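Monalysin (Pseudomonas entomophila, PDB 4MKO) forms pores in host cell membranes as an aerolysin-like beta-barrel toxin, contributing to damage of the Drosophila intestine and to virulence. Local coordinates at residues T137-Q142 with S193-P198. Sequence-based numbering, arbitrary orientation.
Sequences TFVIYQ and SNAVTP
Tyr141 of strand segment 137-142 meets loop segment 193-198 at two places, Pro198 along one ring edge and Ala195 at the hydroxyl. Its CE1 lies 3.7 Å from Pro198 CB; Pro198 CG reaches the same carbon within the plane of the ring, while CB comes in obliquely. The two side chains cross at about a right angle, and the rigid pyrrolidine offers a compact hydrocarbon surface to the aromatic rim. At the far end of the ring, Ala195 CB sits 3.4 Å from Tyr141 OH and 4.1 Å from Val139 CG2, a small methyl suited to the angle between phenol and valine. Val139 reaches it with the branch beside its backbone N, because CG1 is anti to that N (chi1 -169°).

In this aerolysin-like toxin the long strand 136-151 pairs antiparallel with 46-67 and 173-191, and the chain leaving the latter folds back over Val139 and Tyr141 before helix 201-211. Val139 also packs on Tyr61 and Thr64, Tyr141 on Leu59 and Val190.

Two waters link the hydroxyl to the backbone of Val196. Tyrosine provides both an apolar ring to pack on proline and a hydroxyl to hold them. One, 2.8 Å from Tyr141 OH, donates to Val196 O; the other, 3.1 Å from Tyr141 OH, accepts from Val196 N at 3.0 Å. The Val196 side chain packs on Pro26 and Gln28.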
ATOM      1  N   THR A 137      27.197  -2.369   6.319  1.00 12.70           N
ATOM      2  CA  THR A 137      26.063  -3.262   6.168  1.00 11.22           C
ATOM      3  C   THR A 137      24.884  -2.352   5.864  1.00 12.60           C
ATOM      4  O   THR A 137      24.684  -1.350   6.556  1.00 12.51           O
ATOM      5  CB  THR A 137      25.878  -4.155   7.396  1.00 17.98           C
ATOM      6  OG1 THR A 137      27.081  -4.902   7.582  1.00 18.93           O
ATOM      7  CG2 THR A 137      24.718  -5.117   7.236  1.00 15.81           C
ATOM      8  N   PHE A 138      24.147  -2.680   4.812  1.00  9.73           N
ATOM      9  CA  PHE A 138      23.041  -1.864   4.309  1.00  9.02           C
ATOM     10  C   PHE A 138      21.798  -2.698   4.077  1.00 12.31           C
ATOM     11  O   PHE A 138      21.887  -3.867   3.684  1.00 10.51           O
ATOM     12  CB  PHE A 138      23.444  -1.169   2.986  1.00 10.36           C
ATOM     13  CG  PHE A 138      24.804  -0.510   3.050  1.00 11.38           C
ATOM     14  CD1 PHE A 138      24.966   0.722   3.668  1.00 14.85           C
ATOM     15  CD2 PHE A 138      25.940  -1.172   2.592  1.00 13.85           C
ATOM     16  CE1 PHE A 138      26.236   1.312   3.778  1.00 16.54           C
ATOM     17  CE2 PHE A 138      27.205  -0.578   2.688  1.00 17.55           C
ATOM     18  CZ  PHE A 138      27.342   0.664   3.278  1.00 15.86           C
ATOM     19  N   VAL A 139      20.639  -2.081   4.310  1.00  7.80           N
ATOM     20  CA  VAL A 139      19.335  -2.722   4.130  1.00  7.47           C
ATOM     21  C   VAL A 139      18.615  -1.954   3.045  1.00  9.61           C
ATOM     22  O   VAL A 139      18.626  -0.723   3.046  1.00  9.42           O
ATOM     23  CB  VAL A 139      18.486  -2.804   5.432  1.00 12.27           C
ATOM     24  CG1 VAL A 139      17.276  -3.713   5.222  1.00 12.54           C
ATOM     25  CG2 VAL A 139      19.328  -3.294   6.625  1.00 12.41           C
ATOM     26  N   ILE A 140      18.020  -2.687   2.118  1.00  6.38           N
ATOM     27  CA  ILE A 140      17.258  -2.143   1.007  1.00  6.13           C
ATOM     28  C   ILE A 140      15.788  -2.404   1.260  1.00  9.91           C
ATOM     29  O   ILE A 140      15.411  -3.531   1.593  1.00  8.63           O
ATOM     30  CB  ILE A 140      17.714  -2.777  -0.324  1.00  8.85           C
ATOM     31  CG1 ILE A 140      19.244  -2.594  -0.499  1.00  9.93           C
ATOM     32  CG2 ILE A 140      16.914  -2.186  -1.505  1.00  8.45           C
ATOM     33  CD1 ILE A 140      19.838  -3.309  -1.726  1.00 19.54           C
ATOM     34  N   TYR A 141      14.957  -1.375   1.037  1.00  6.80           N
ATOM     35  CA  TYR A 141      13.499  -1.488   1.178  1.00  6.17           C
ATOM     36  C   TYR A 141      12.835  -0.915  -0.059  1.00  9.60           C
ATOM     37  O   TYR A 141      13.440  -0.086  -0.736  1.00  8.98           O
ATOM     38  CB  TYR A 141      12.999  -0.661   2.376  1.00  7.24           C
ATOM     39  CG  TYR A 141      13.713  -0.905   3.682  1.00 10.53           C
ATOM     40  CD1 TYR A 141      13.267  -1.878   4.573  1.00 14.03           C
ATOM     41  CD2 TYR A 141      14.814  -0.133   4.050  1.00 12.20           C
ATOM     42  CE1 TYR A 141      13.913  -2.087   5.796  1.00 15.83           C
ATOM     43  CE2 TYR A 141      15.469  -0.339   5.266  1.00 13.09           C
ATOM     44  CZ  TYR A 141      14.993  -1.291   6.150  1.00 23.49           C
ATOM     45  OH  TYR A 141      15.646  -1.470   7.351  1.00 25.69           O
ATOM     46  N   GLN A 142      11.585  -1.315  -0.338  1.00  5.93           N
ATOM     47  CA  GLN A 142      10.798  -0.734  -1.438  1.00  4.52           C
ATOM     48  C   GLN A 142       9.521  -0.129  -0.841  1.00  7.10           C
ATOM     49  O   GLN A 142       8.913  -0.723   0.055  1.00  7.06           O
ATOM     50  CB  GLN A 142      10.428  -1.767  -2.502  1.00  5.71           C
ATOM     51  CG  GLN A 142       9.759  -1.145  -3.742  1.00  7.73           C
ATOM     52  CD  GLN A 142       9.547  -2.078  -4.905  1.00 10.03           C
ATOM     53  OE1 GLN A 142       9.795  -3.291  -4.840  1.00 10.73           O
ATOM     54  NE2 GLN A 142       9.087  -1.518  -6.007  1.00  6.81           N
ATOM     55  N   SER A 193      22.894   0.591  10.966  1.00 26.41           N
ATOM     56  CA  SER A 193      22.837   1.461  12.150  1.00 28.21           C
ATOM     57  C   SER A 193      21.625   2.422  12.106  1.00 35.04           C
ATOM     58  O   SER A 193      21.134   2.811  13.167  1.00 36.08           O
ATOM     59  CB  SER A 193      24.129   2.262  12.290  1.00 31.74           C
ATOM     60  OG  SER A 193      24.351   3.091  11.160  1.00 37.44           O
ATOM     61  N   ASN A 194      21.165   2.824  10.891  1.00 31.53           N
ATOM     62  CA  ASN A 194      20.006   3.709  10.700  1.00 31.06           C
ATOM     63  C   ASN A 194      18.744   2.894  10.338  1.00 33.21           C
ATOM     64  O   ASN A 194      17.726   3.448   9.890  1.00 32.21           O
ATOM     65  CB  ASN A 194      20.294   4.791   9.642  1.00 34.73           C
ATOM     66  CG  ASN A 194      19.398   6.011   9.770  1.00 68.38           C
ATOM     67  OD1 ASN A 194      19.525   6.820  10.697  1.00 67.12           O
ATOM     68  ND2 ASN A 194      18.431   6.140   8.872  1.00 60.42           N
ATOM     69  N   ALA A 195      18.811   1.571  10.555  1.00 27.47           N
ATOM     70  CA  ALA A 195      17.701   0.692  10.232  1.00 26.24           C
ATOM     71  C   ALA A 195      17.009   0.131  11.461  1.00 28.35           C
ATOM     72  O   ALA A 195      17.648  -0.166  12.473  1.00 27.89           O
ATOM     73  CB  ALA A 195      18.178  -0.443   9.342  1.00 26.76           C
ATOM     74  N   VAL A 196      15.690  -0.026  11.349  1.00 24.12           N
ATOM     75  CA  VAL A 196      14.838  -0.664  12.355  1.00 22.93           C
ATOM     76  C   VAL A 196      14.091  -1.791  11.637  1.00 23.82           C
ATOM     77  O   VAL A 196      14.089  -1.823  10.400  1.00 21.78           O
ATOM     78  CB  VAL A 196      13.880   0.316  13.090  1.00 27.39           C
ATOM     79  CG1 VAL A 196      14.647   1.201  14.069  1.00 27.37           C
ATOM     80  CG2 VAL A 196      13.060   1.154  12.109  1.00 27.20           C
ATOM     81  N   THR A 197      13.462  -2.706  12.393  1.00 20.90           N
ATOM     82  CA  THR A 197      12.710  -3.795  11.779  1.00 20.23           C
ATOM     83  C   THR A 197      11.533  -3.217  10.983  1.00 21.20           C
ATOM     84  O   THR A 197      10.746  -2.441  11.539  1.00 19.34           O
ATOM     85  CB  THR A 197      12.325  -4.860  12.806  1.00 28.12           C
ATOM     86  OG1 THR A 197      13.529  -5.282  13.454  1.00 28.03           O
ATOM     87  CG2 THR A 197      11.647  -6.075  12.160  1.00 26.63           C
ATOM     88  N   PRO A 198      11.454  -3.500   9.667  1.00 16.57           N
ATOM     89  CA  PRO A 198      10.357  -2.921   8.886  1.00 15.88           C
ATOM     90  C   PRO A 198       9.018  -3.557   9.217  1.00 15.40           C
ATOM     91  O   PRO A 198       8.927  -4.649   9.786  1.00 14.45           O
ATOM     92  CB  PRO A 198      10.766  -3.196   7.430  1.00 17.95           C
ATOM     93  CG  PRO A 198      11.574  -4.451   7.511  1.00 22.42           C
ATOM     94  CD  PRO A 198      12.325  -4.356   8.824  1.00 18.33           C
TER
HETATM   95  O   HOH W   1      15.947  -3.842   8.850  1.00 33.88           O
HETATM   96  O   HOH W   2      14.667   1.082   8.774  1.00 37.84           O